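Local coordinates for protein exported gluconolactonase (Xanthomonas campestris pv. campestris, PDB 3DR2) that probably hydrolyses gluconolactone to gluconate in glucose secondary metabolism, as a calcium-binding six-bladed beta-propeller of the SMP-30 family, at residues A[100-103]-A[108-111]; A[134-137]-A[143-146]; A[169-174]-A[202-207]; A[185-190]-A[218-223]. All coordinates share one frame; numbering follows the deposited sequence.

Contact 1 (A[100-103]-A[108-111]); sequences VHCE and AITR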
loop_
_atom_site.group_PDB
_atom_site.type_symbol
_atom_site.label_atom_id
_atom_site.label_comp_id
_atom_site.label_asym_id
_atom_site.label_seq_id
_atom_site.Cartn_x
_atom_site.Cartn_y
_atom_site.Cartn_z
ATOM N N VAL A 100 16.568 2.966 14.248
ATOM C CA VAL A 100 15.473 3.116 15.199
ATOM C C VAL A 100 14.269 3.511 14.350
ATOM O O VAL A 100 14.425 4.195 13.335
ATOM C CB VAL A 100 15.773 4.184 16.272
ATOM C CG1 VAL A 100 16.864 3.667 17.215
ATOM C CG2 VAL A 100 16.218 5.481 15.620
ATOM N N HIS A 101 13.078 3.085 14.764
ATOM C CA HIS A 101 11.866 3.327 13.982
ATOM C C HIS A 101 10.635 3.788 14.749
ATOM O O HIS A 101 10.478 3.495 15.933
ATOM C CB HIS A 101 11.451 2.035 13.267
ATOM C CG HIS A 101 12.592 1.247 12.706
ATOM N ND1 HIS A 101 13.170 1.534 11.487
ATOM C CD2 HIS A 101 13.264 0.178 13.199
ATOM C CE1 HIS A 101 14.145 0.675 11.251
ATOM N NE2 HIS A 101 14.223 -0.160 12.274
ATOM N N CYS A 102 9.756 4.485 14.029
ATOM C CA CYS A 102 8.465 4.926 14.546
ATOM C C CYS A 102 7.495 3.980 13.857
ATOM O O CYS A 102 7.490 3.896 12.626
ATOM C CB CYS A 102 8.136 6.346 14.098
ATOM S SG CYS A 102 8.959 7.627 15.031
ATOM N N GLU A 103 6.683 3.264 14.628
ATOM C CA GLU A 103 5.735 2.331 14.033
ATOM C C GLU A 103 4.290 2.677 14.374
ATOM O O GLU A 103 3.897 2.664 15.543
ATOM C CB GLU A 103 6.049 0.898 14.479
ATOM C CG GLU A 103 7.381 0.384 13.938
ATOM C CD GLU A 103 7.636 -1.078 14.267
ATOM O OE1 GLU A 103 6.657 -1.813 14.492
ATOM O OE2 GLU A 103 8.815 -1.496 14.278
ATOM N N ALA A 108 4.636 2.478 18.663
ATOM C CA ALA A 108 5.821 2.523 19.497
ATOM C C ALA A 108 7.084 2.874 18.747
ATOM O O ALA A 108 7.071 3.077 17.533
ATOM C CB ALA A 108 6.001 1.168 20.166
ATOM N N ILE A 109 8.171 2.955 19.508
ATOM C CA ILE A 109 9.501 3.212 18.975
ATOM C C ILE A 109 10.207 1.863 19.062
ATOM O O ILE A 109 10.216 1.233 20.125
ATOM C CB ILE A 109 10.288 4.215 19.841
ATOM C CG1 ILE A 109 9.560 5.560 19.885
ATOM C CG2 ILE A 109 11.699 4.384 19.286
ATOM C CD1 ILE A 109 9.395 6.227 18.524
ATOM N N THR A 110 10.781 1.408 17.951
ATOM C CA THR A 110 11.484 0.126 17.927
ATOM C C THR A 110 12.902 0.317 17.388
ATOM O O THR A 110 13.231 1.381 16.860
ATOM C CB THR A 110 10.729 -0.902 17.049
ATOM O OG1 THR A 110 10.739 -0.471 15.681
ATOM C CG2 THR A 110 9.282 -1.036 17.520
ATOM N N ARG A 111 13.743 -0.706 17.534
ATOM C CA ARG A 111 15.126 -0.635 17.066
ATOM C C ARG A 111 15.512 -1.960 16.413
ATOM O O ARG A 111 15.318 -3.025 16.995
ATOM C CB ARG A 111 16.056 -0.330 18.248
ATOM C CG ARG A 111 17.522 -0.118 17.886
ATOM C CD ARG A 111 18.302 0.375 19.100
ATOM N NE ARG A 111 18.269 -0.605 20.182
ATOM C CZ ARG A 111 18.431 -0.315 21.468
ATOM N NH1 ARG A 111 18.638 0.940 21.848
ATOM N NH2 ARG A 111 18.386 -1.281 22.374
#

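Contact 2 (A[134-137]-A[143-146]); sequences NDLI and AIWF. With CA (calcium ion), chain D.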
loop_
_atom_site.group_PDB
_atom_site.type_symbol
_atom_site.label_atom_id
_atom_site.label_comp_id
_atom_site.label_asym_id
_atom_site.label_seq_id
_atom_site.Cartn_x
_atom_site.Cartn_y
_atom_site.Cartn_z
ATOM N N ASN A 134 5.285 9.181 14.818
ATOM C CA ASN A 134 5.383 9.590 13.428
ATOM C C ASN A 134 6.808 9.779 12.904
ATOM O O ASN A 134 7.198 9.157 11.912
ATOM C CB ASN A 134 4.569 10.879 13.261
ATOM C CG ASN A 134 4.345 11.248 11.814
ATOM O OD1 ASN A 134 5.283 11.615 11.109
ATOM N ND2 ASN A 134 3.096 11.155 11.362
ATOM N N ASP A 135 7.585 10.635 13.559
ATOM C CA ASP A 135 8.963 10.875 13.128
ATOM C C ASP A 135 9.864 10.910 14.364
ATOM O O ASP A 135 9.390 11.150 15.482
ATOM C CB ASP A 135 9.039 12.197 12.346
ATOM C CG ASP A 135 10.196 12.236 11.355
ATOM O OD1 ASP A 135 10.203 13.142 10.487
ATOM O OD2 ASP A 135 11.093 11.371 11.438
ATOM N N LEU A 136 11.156 10.657 14.172
ATOM C CA LEU A 136 12.085 10.653 15.301
ATOM C C LEU A 136 13.488 11.076 14.908
ATOM O O LEU A 136 13.846 11.073 13.728
ATOM C CB LEU A 136 12.143 9.258 15.941
ATOM C CG LEU A 136 12.975 8.157 15.265
ATOM C CD1 LEU A 136 12.825 6.867 16.062
ATOM C CD2 LEU A 136 12.523 7.947 13.821
ATOM N N ILE A 137 14.271 11.460 15.915
ATOM C CA ILE A 137 15.655 11.868 15.725
ATOM C C ILE A 137 16.432 11.385 16.938
ATOM O O ILE A 137 15.846 11.031 17.962
ATOM C CB ILE A 137 15.806 13.410 15.615
ATOM C CG1 ILE A 137 15.317 14.084 16.901
ATOM C CG2 ILE A 137 15.045 13.915 14.400
ATOM C CD1 ILE A 137 15.492 15.603 16.921
ATOM N N ALA A 143 19.774 10.177 23.289
ATOM C CA ALA A 143 18.341 10.185 23.557
ATOM C C ALA A 143 17.570 10.205 22.242
ATOM O O ALA A 143 17.982 10.861 21.290
ATOM C CB ALA A 143 17.970 11.406 24.390
ATOM N N ILE A 144 16.461 9.473 22.190
ATOM C CA ILE A 144 15.629 9.440 20.991
ATOM C C ILE A 144 14.439 10.367 21.228
ATOM O O ILE A 144 13.699 10.195 22.197
ATOM C CB ILE A 144 15.092 8.015 20.711
ATOM C CG1 ILE A 144 16.252 7.077 20.390
ATOM C CG2 ILE A 144 14.091 8.037 19.553
ATOM C CD1 ILE A 144 15.852 5.630 20.322
ATOM N N TRP A 145 14.273 11.354 20.351
ATOM C CA TRP A 145 13.165 12.301 20.449
ATOM C C TRP A 145 12.175 11.975 19.342
ATOM O O TRP A 145 12.578 11.698 18.217
ATOM C CB TRP A 145 13.652 13.736 20.245
ATOM C CG TRP A 145 14.520 14.278 21.337
ATOM C CD1 TRP A 145 15.777 13.868 21.676
ATOM C CD2 TRP A 145 14.201 15.365 22.209
ATOM N NE1 TRP A 145 16.264 14.640 22.712
ATOM C CE2 TRP A 145 15.315 15.564 23.056
ATOM C CE3 TRP A 145 13.080 16.191 22.358
ATOM C CZ2 TRP A 145 15.337 16.559 24.038
ATOM C CZ3 TRP A 145 13.104 17.182 23.335
ATOM C CH2 TRP A 145 14.228 17.355 24.162
ATOM N N PHE A 146 10.885 12.022 19.643
ATOM C CA PHE A 146 9.901 11.714 18.611
ATOM C C PHE A 146 8.570 12.419 18.809
ATOM O O PHE A 146 8.270 12.913 19.893
ATOM C CB PHE A 146 9.700 10.197 18.528
ATOM C CG PHE A 146 9.048 9.587 19.749
ATOM C CD1 PHE A 146 7.666 9.439 19.813
ATOM C CD2 PHE A 146 9.822 9.107 20.803
ATOM C CE1 PHE A 146 7.058 8.816 20.904
ATOM C CE2 PHE A 146 9.229 8.482 21.901
ATOM C CZ PHE A 146 7.842 8.333 21.950
HETATM CA CA CA D . 5.905 12.709 9.068
HETATM O O HOH W 1 3.824 11.439 8.343
HETATM O O HOH W 2 7.391 10.863 9.493
HETATM O O HOH W 3 7.814 13.998 9.728
HETATM O O HOH W 4 7.475 12.965 7.203
#

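Contact 3 (A[169-174]-A[202-207]); sequences HSVYRL and LYVSQT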
loop_
_atom_site.group_PDB
_atom_site.type_symbol
_atom_site.label_atom_id
_atom_site.label_comp_id
_atom_site.label_asym_id
_atom_site.label_seq_id
_atom_site.Cartn_x
_atom_site.Cartn_y
_atom_site.Cartn_z
ATOM N N HIS A 169 -1.014 15.050 22.152
ATOM C CA HIS A 169 -0.123 14.667 21.050
ATOM C C HIS A 169 1.178 15.310 21.494
ATOM O O HIS A 169 1.334 16.522 21.383
ATOM C CB HIS A 169 -0.550 15.315 19.732
ATOM C CG HIS A 169 -1.969 15.051 19.348
ATOM N ND1 HIS A 169 -2.590 15.724 18.320
ATOM C CD2 HIS A 169 -2.889 14.193 19.849
ATOM C CE1 HIS A 169 -3.835 15.293 18.203
ATOM N NE2 HIS A 169 -4.041 14.365 19.119
ATOM N N SER A 170 2.122 14.513 21.976
ATOM C CA SER A 170 3.350 15.090 22.492
ATOM C C SER A 170 4.636 14.797 21.749
ATOM O O SER A 170 4.690 13.941 20.869
ATOM C CB SER A 170 3.531 14.648 23.946
ATOM O OG SER A 170 2.358 14.889 24.699
ATOM N N VAL A 171 5.664 15.556 22.117
ATOM C CA VAL A 171 7.012 15.375 21.605
ATOM C C VAL A 171 7.633 14.738 22.839
ATOM O O VAL A 171 7.523 15.287 23.935
ATOM C CB VAL A 171 7.732 16.712 21.322
ATOM C CG1 VAL A 171 9.207 16.450 21.046
ATOM C CG2 VAL A 171 7.104 17.409 20.126
ATOM N N TYR A 172 8.248 13.575 22.675
ATOM C CA TYR A 172 8.856 12.883 23.805
ATOM C C TYR A 172 10.358 12.720 23.662
ATOM O O TYR A 172 10.905 12.793 22.561
ATOM C CB TYR A 172 8.269 11.479 23.971
ATOM C CG TYR A 172 6.793 11.411 24.269
ATOM C CD1 TYR A 172 5.854 11.384 23.243
ATOM C CD2 TYR A 172 6.336 11.322 25.583
ATOM C CE1 TYR A 172 4.498 11.262 23.514
ATOM C CE2 TYR A 172 4.989 11.202 25.867
ATOM C CZ TYR A 172 4.072 11.172 24.830
ATOM O OH TYR A 172 2.736 11.059 25.113
ATOM N N ARG A 173 11.012 12.486 24.797
ATOM C CA ARG A 173 12.449 12.250 24.835
ATOM C C ARG A 173 12.682 10.931 25.558
ATOM O O ARG A 173 12.255 10.758 26.701
ATOM C CB ARG A 173 13.189 13.366 25.576
ATOM C CG ARG A 173 14.673 13.066 25.774
ATOM C CD ARG A 173 15.412 14.231 26.413
ATOM N NE ARG A 173 16.838 13.951 26.578
ATOM C CZ ARG A 173 17.359 13.267 27.594
ATOM N NH1 ARG A 173 18.667 13.059 27.657
ATOM N NH2 ARG A 173 16.576 12.804 28.555
ATOM N N LEU A 174 13.354 9.998 24.888
ATOM C CA LEU A 174 13.643 8.699 25.480
ATOM C C LEU A 174 15.126 8.685 25.832
ATOM O O LEU A 174 15.982 8.639 24.953
ATOM C CB LEU A 174 13.329 7.569 24.487
ATOM C CG LEU A 174 13.079 6.166 25.060
ATOM C CD1 LEU A 174 13.043 5.161 23.918
ATOM C CD2 LEU A 174 14.156 5.785 26.046
ATOM N N LEU A 202 14.931 23.340 19.254
ATOM C CA LEU A 202 14.300 22.138 18.718
ATOM C C LEU A 202 13.157 22.623 17.841
ATOM O O LEU A 202 12.302 23.392 18.295
ATOM C CB LEU A 202 13.725 21.266 19.839
ATOM C CG LEU A 202 13.441 19.778 19.562
ATOM C CD1 LEU A 202 12.192 19.356 20.314
ATOM C CD2 LEU A 202 13.274 19.513 18.083
ATOM N N TYR A 203 13.147 22.188 16.583
ATOM C CA TYR A 203 12.091 22.569 15.655
ATOM C C TYR A 203 11.124 21.397 15.551
ATOM O O TYR A 203 11.549 20.247 15.455
ATOM C CB TYR A 203 12.667 22.863 14.270
ATOM C CG TYR A 203 13.753 23.913 14.241
ATOM C CD1 TYR A 203 15.096 23.553 14.223
ATOM C CD2 TYR A 203 13.433 25.272 14.208
ATOM C CE1 TYR A 203 16.096 24.512 14.166
ATOM C CE2 TYR A 203 14.426 26.241 14.152
ATOM C CZ TYR A 203 15.759 25.851 14.128
ATOM O OH TYR A 203 16.754 26.800 14.049
ATOM N N VAL A 204 9.828 21.692 15.576
ATOM C CA VAL A 204 8.797 20.661 15.486
ATOM C C VAL A 204 7.655 21.209 14.649
ATOM O O VAL A 204 7.154 22.293 14.927
ATOM C CB VAL A 204 8.221 20.308 16.877
ATOM C CG1 VAL A 204 7.209 19.182 16.753
ATOM C CG2 VAL A 204 9.339 19.919 17.833
ATOM N N SER A 205 7.235 20.480 13.624
ATOM C CA SER A 205 6.128 20.983 12.822
ATOM C C SER A 205 4.813 20.455 13.381
ATOM O O SER A 205 4.776 19.419 14.046
ATOM C CB SER A 205 6.275 20.578 11.348
ATOM O OG SER A 205 6.137 19.181 11.163
ATOM N N GLN A 206 3.740 21.196 13.129
ATOM C CA GLN A 206 2.407 20.815 13.576
ATOM C C GLN A 206 1.571 20.839 12.306
ATOM O O GLN A 206 1.494 21.866 11.635
ATOM C CB GLN A 206 1.865 21.834 14.591
ATOM C CG GLN A 206 2.701 21.984 15.853
ATOM C CD GLN A 206 2.053 22.909 16.874
ATOM O OE1 GLN A 206 0.956 22.639 17.364
ATOM N NE2 GLN A 206 2.727 24.010 17.191
ATOM N N THR A 207 0.955 19.713 11.967
ATOM C CA THR A 207 0.176 19.638 10.737
ATOM C C THR A 207 -1.237 19.105 10.906
ATOM O O THR A 207 -1.577 18.043 10.388
ATOM C CB THR A 207 0.907 18.764 9.698
ATOM O OG1 THR A 207 0.952 17.410 10.161
ATOM C CG2 THR A 207 2.327 19.263 9.499
#

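Contact 4 (A[185-190]-A[218-223]); sequences ADLDHP and TAFAWR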
loop_
_atom_site.group_PDB
_atom_site.type_symbol
_atom_site.label_atom_id
_atom_site.label_comp_id
_atom_site.label_asym_id
_atom_site.label_seq_id
_atom_site.Cartn_x
_atom_site.Cartn_y
_atom_site.Cartn_z
ATOM N N ALA A 185 6.426 18.226 25.576
ATOM C CA ALA A 185 5.536 19.290 25.129
ATOM C C ALA A 185 4.333 18.701 24.429
ATOM O O ALA A 185 4.412 17.617 23.852
ATOM C CB ALA A 185 6.273 20.225 24.186
ATOM N N ASP A 186 3.210 19.407 24.491
ATOM C CA ASP A 186 2.007 18.945 23.824
ATOM C C ASP A 186 1.754 19.897 22.665
ATOM O O ASP A 186 1.894 21.112 22.809
ATOM C CB ASP A 186 0.807 18.941 24.775
ATOM C CG ASP A 186 1.044 18.103 26.018
ATOM O OD1 ASP A 186 1.768 17.084 25.941
ATOM O OD2 ASP A 186 0.485 18.454 27.079
ATOM N N LEU A 187 1.400 19.342 21.512
ATOM C CA LEU A 187 1.143 20.149 20.327
ATOM C C LEU A 187 -0.101 19.639 19.606
ATOM O O LEU A 187 -0.792 18.746 20.095
ATOM C CB LEU A 187 2.356 20.097 19.386
ATOM C CG LEU A 187 3.739 20.435 19.967
ATOM C CD1 LEU A 187 4.310 19.214 20.681
ATOM C CD2 LEU A 187 4.678 20.856 18.851
ATOM N N ASP A 188 -0.387 20.215 18.444
ATOM C CA ASP A 188 -1.540 19.804 17.654
ATOM C C ASP A 188 -0.999 19.046 16.451
ATOM O O ASP A 188 -0.525 19.659 15.496
ATOM C CB ASP A 188 -2.322 21.030 17.175
ATOM C CG ASP A 188 -3.698 20.676 16.641
ATOM O OD1 ASP A 188 -3.948 19.488 16.336
ATOM O OD2 ASP A 188 -4.536 21.593 16.516
ATOM N N HIS A 189 -1.055 17.719 16.506
ATOM C CA HIS A 189 -0.552 16.883 15.420
ATOM C C HIS A 189 0.922 17.154 15.123
ATOM O O HIS A 189 1.292 17.482 13.987
ATOM C CB HIS A 189 -1.389 17.103 14.160
ATOM C CG HIS A 189 -2.781 16.565 14.265
ATOM N ND1 HIS A 189 -3.135 15.317 13.802
ATOM C CD2 HIS A 189 -3.898 17.091 14.819
ATOM C CE1 HIS A 189 -4.410 15.097 14.066
ATOM N NE2 HIS A 189 -4.897 16.158 14.682
ATOM N N PRO A 190 1.786 17.027 16.147
ATOM C CA PRO A 190 3.220 17.255 15.961
ATOM C C PRO A 190 3.644 16.268 14.890
ATOM O O PRO A 190 3.174 15.134 14.878
ATOM C CB PRO A 190 3.800 16.941 17.337
ATOM C CG PRO A 190 2.851 15.911 17.876
ATOM C CD PRO A 190 1.510 16.503 17.495
ATOM N N THR A 218 7.317 24.944 14.362
ATOM C CA THR A 218 7.448 25.631 15.637
ATOM C C THR A 218 8.851 25.437 16.197
ATOM O O THR A 218 9.478 24.409 15.968
ATOM C CB THR A 218 6.424 25.070 16.640
ATOM O OG1 THR A 218 5.135 25.015 16.017
ATOM C CG2 THR A 218 6.348 25.945 17.880
ATOM N N ALA A 219 9.341 26.430 16.931
ATOM C CA ALA A 219 10.666 26.343 17.524
ATOM C C ALA A 219 10.563 26.404 19.041
ATOM O O ALA A 219 9.753 27.149 19.593
ATOM C CB ALA A 219 11.543 27.475 17.012
ATOM N N PHE A 220 11.384 25.601 19.707
ATOM C CA PHE A 220 11.421 25.546 21.166
ATOM C C PHE A 220 12.852 25.744 21.632
ATOM O O PHE A 220 13.803 25.452 20.903
ATOM C CB PHE A 220 10.969 24.177 21.668
ATOM C CG PHE A 220 9.506 23.905 21.502
ATOM C CD1 PHE A 220 8.600 24.287 22.483
ATOM C CD2 PHE A 220 9.040 23.202 20.394
ATOM C CE1 PHE A 220 7.254 23.969 22.369
ATOM C CE2 PHE A 220 7.695 22.878 20.269
ATOM C CZ PHE A 220 6.795 23.259 21.259
ATOM N N ALA A 221 13.005 26.233 22.856
ATOM C CA ALA A 221 14.326 26.413 23.426
ATOM C C ALA A 221 14.585 25.162 24.256
ATOM O O ALA A 221 13.786 24.815 25.123
ATOM C CB ALA A 221 14.361 27.654 24.323
ATOM N N TRP A 222 15.681 24.470 23.970
ATOM C CA TRP A 222 16.039 23.271 24.717
ATOM C C TRP A 222 17.141 23.669 25.687
ATOM O O TRP A 222 18.314 23.725 25.327
ATOM C CB TRP A 222 16.537 22.174 23.764
ATOM C CG TRP A 222 17.146 20.955 24.430
ATOM C CD1 TRP A 222 18.323 20.350 24.089
ATOM C CD2 TRP A 222 16.594 20.176 25.504
ATOM N NE1 TRP A 222 18.538 19.247 24.878
ATOM C CE2 TRP A 222 17.494 19.114 25.754
ATOM C CE3 TRP A 222 15.429 20.269 26.275
ATOM C CZ2 TRP A 222 17.265 18.151 26.743
ATOM C CZ3 TRP A 222 15.200 19.307 27.263
ATOM C CH2 TRP A 222 16.116 18.263 27.485
ATOM N N ARG A 223 16.750 23.988 26.913
ATOM C CA ARG A 223 17.716 24.381 27.932
ATOM C C ARG A 223 17.268 23.801 29.261
ATOM O O ARG A 223 16.068 23.704 29.535
ATOM C CB ARG A 223 17.835 25.905 28.014
ATOM C CG ARG A 223 16.579 26.639 28.435
ATOM C CD ARG A 223 16.916 28.090 28.768
ATOM N NE ARG A 223 15.769 28.812 29.308
ATOM C CZ ARG A 223 14.706 29.159 28.591
ATOM N NH1 ARG A 223 14.647 28.848 27.303
ATOM N NH2 ARG A 223 13.702 29.814 29.157
#

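Contact 1 (A[100-103]-A[108-111])
Glu103 OE2 accepts a short hydrogen bond from Thr110 OG1, 2.6 Å long, which ties together two side chains on the same face of an antiparallel hairpin. The hydroxyl arrives from above the carboxylate plane, 41° out of it, and the two side chains cross at about a right angle. Thr110 can offer OG1 here because chi1 of 65° sets the oxygen between its own backbone N and carbonyl carbon. Thr110 OG1 also lies at the edge of the His101 ring, near its plane, 3.6 Å from His101 CD2. Arg106, in the turn of the hairpin, forms a salt bridge with Glu103 OE1, so the carboxylate is held at both oxygens. Backbone bonds pair His101 with Thr110 and Glu103 with Ala108; His101 N to Thr110 O is the shortest of them at 2.7 Å. On the other face the touching parts are apolar: Cys102 SG meets Ile109 CD1 at 3.8 Å, and Val100 CG1 packs against Arg111 CG. The hairpin forms the middle of a four-stranded propeller blade between strands 88-93 and 118-120. His101 bonds through ND1 to Asn91 of strand 88-93 and through NE2 to Ser112, ending strand 108-112, while Val100 and Cys102 press on strand 136-138 of the next blade.

Contact 2 (A[134-137]-A[143-146])
Leu136 meets Phe146 at its CB and Ile144 at its CD1. Leu136 CB lies 3.7 Å from Phe146 CB and close to the carbonyl oxygen of Trp145. Chi1 of 78° then holds CG between backbone N and carbonyl carbon, and the extended branch carries Leu136 CD1 to Ile144 CG2 at 3.9 Å, the two side chains lying side by side and pointing the same way. On the reverse face the side chains of Ile137 and Trp145 cross at a slant, with Ile137 CG1 3.8 Å from Trp145 CB. Two backbone bonds, Ile137 N to Trp145 O and Trp145 N to Ile137 O, each 2.9 Å, lock this antiparallel hairpin, which forms the inner half of a propeller blade. Ahead of Leu136 the chain is polar. Asn134 OD1 binds the calcium ion at 2.4 Å, with Glu48, Asn191, Asp242 and four waters completing eight ligands. Asp135 works in the second shell: OD1 accepts a 2.6 Å bond from a calcium-bound water and another bond from Asn281, while OD2 takes the N-H of Leu136. The carboxylate thus joins the hydration shell of the metal to the backbone N-H of Leu136, and the metal site, built from carboxamide, carboxylate and water, leads directly into an apolar hairpin.

Contact 3 (A[169-174]-A[202-207])
Of the flat groups near the meeting of Val171 with Val204 and Leu202, the Tyr172 ring stays outside it. Ser170 CB lies over one face of the Tyr172 ring, 3.5 Å above the plane and shifted toward the rim, and the ring also meets that of Phe146 with planes about 25° apart. Ser170 and Tyr172 lie on the face of strand 169-174 turned away from Val204. The indole of Trp145 is nearer, touching both Val171 and Leu202 and so bordering the place where the strands face one another. The junction itself is aliphatic. Val171 and Val204 reach toward each other tip to tip, with Val171 CG2 3.8 Å from Val204 CG1 and 4.1 Å from Val204 CG2, so a single methyl faces both branches of the partner. The other methyl, Val171 CG1, lies anti to its backbone N at a chi1 of 169° and is thereby aimed at Leu202 CD1, a looser neighbour at 4.2 Å. No hydrogen bond joins the segments; even at their closest pair, Val171 and Val204, the CA atoms remain 8.3 Å apart. That spacing belongs to two sheets laid face to face: strand 169-174 is the third strand of one propeller blade, and strand 201-206 the second strand of the blade that follows. Leu187 touches both valines from strand 182-187, next to Val171 in its sheet, while Thr147 reaches Val204 from strand 144-147.

Contact 4 (A[185-190]-A[218-223])
Leu187 sends CD2 against the rim of the Phe220 ring, where it lies in the ring plane, 3.9 Å from Phe220 CE2 and 4.0 Å from Phe220 CZ. The two side chains come from opposite directions, each rooted in its own sheet, and a methyl therefore abuts the end of the ring and does not ride over a face. Both torsions serve this meeting: chi1 is -53° in Leu187 and -71° in Phe220, each placing CG anti to the carbonyl carbon and carrying the group toward the other sheet. Ala185, two residues earlier on the same side of its strand, approaches Phe220 CZ obliquely, with Ala185 CB at 4.2 Å. No hydrogen bond spans the segments directly, and the nearest pair of CA atoms, Ala185 and Phe220, is 9.5 Å apart.

Strand 182-187 is the outermost strand of one propeller blade, and strand 216-223 is the third strand of the next, so the contact lies in the outer part of the interface between blades. Arg230, from strand 226-234, touches both Leu187 and Phe220 and also bonds through NH2 to the carbonyl of Asp186. Gln206, on strand 201-206, forms an indirect polar link, receiving the N-H of Asp188 at OE1 while its NE2 bonds to Thr218 OG1. Hydrophobic contact between one leucine, one alanine and the end of one ring thus does the joining between the sheets, while polar bonds to Arg230 and Gln206 fasten its margins and take up the Asp186 carbonyl and the Asp188 N-H.

Overall arrangement
The four contacts sample two ways of holding a propeller together. Contacts 1 and 2 are hairpins within successive blades, closed by backbone hydrogen bonds, and contact 2 adds metal ligation; contacts 3 and 4 join the blade of contact 2 to the next one by side chains alone, aliphatic in contact 3 and partly aromatic in contact 4. Contact 2 lies nearest the chain centre, about 9 Å between centres, whereas contact 4, about 16 Å out, is only partly buried. Contacts 1 and 2 also touch, with Ile109 CG1 against the Phe146 ring. Strands 144-147, 169-174 and 182-187 belong to one sheet, so contacts 2, 3 and 4 share it, and contacts 3 and 4 share the following sheet too.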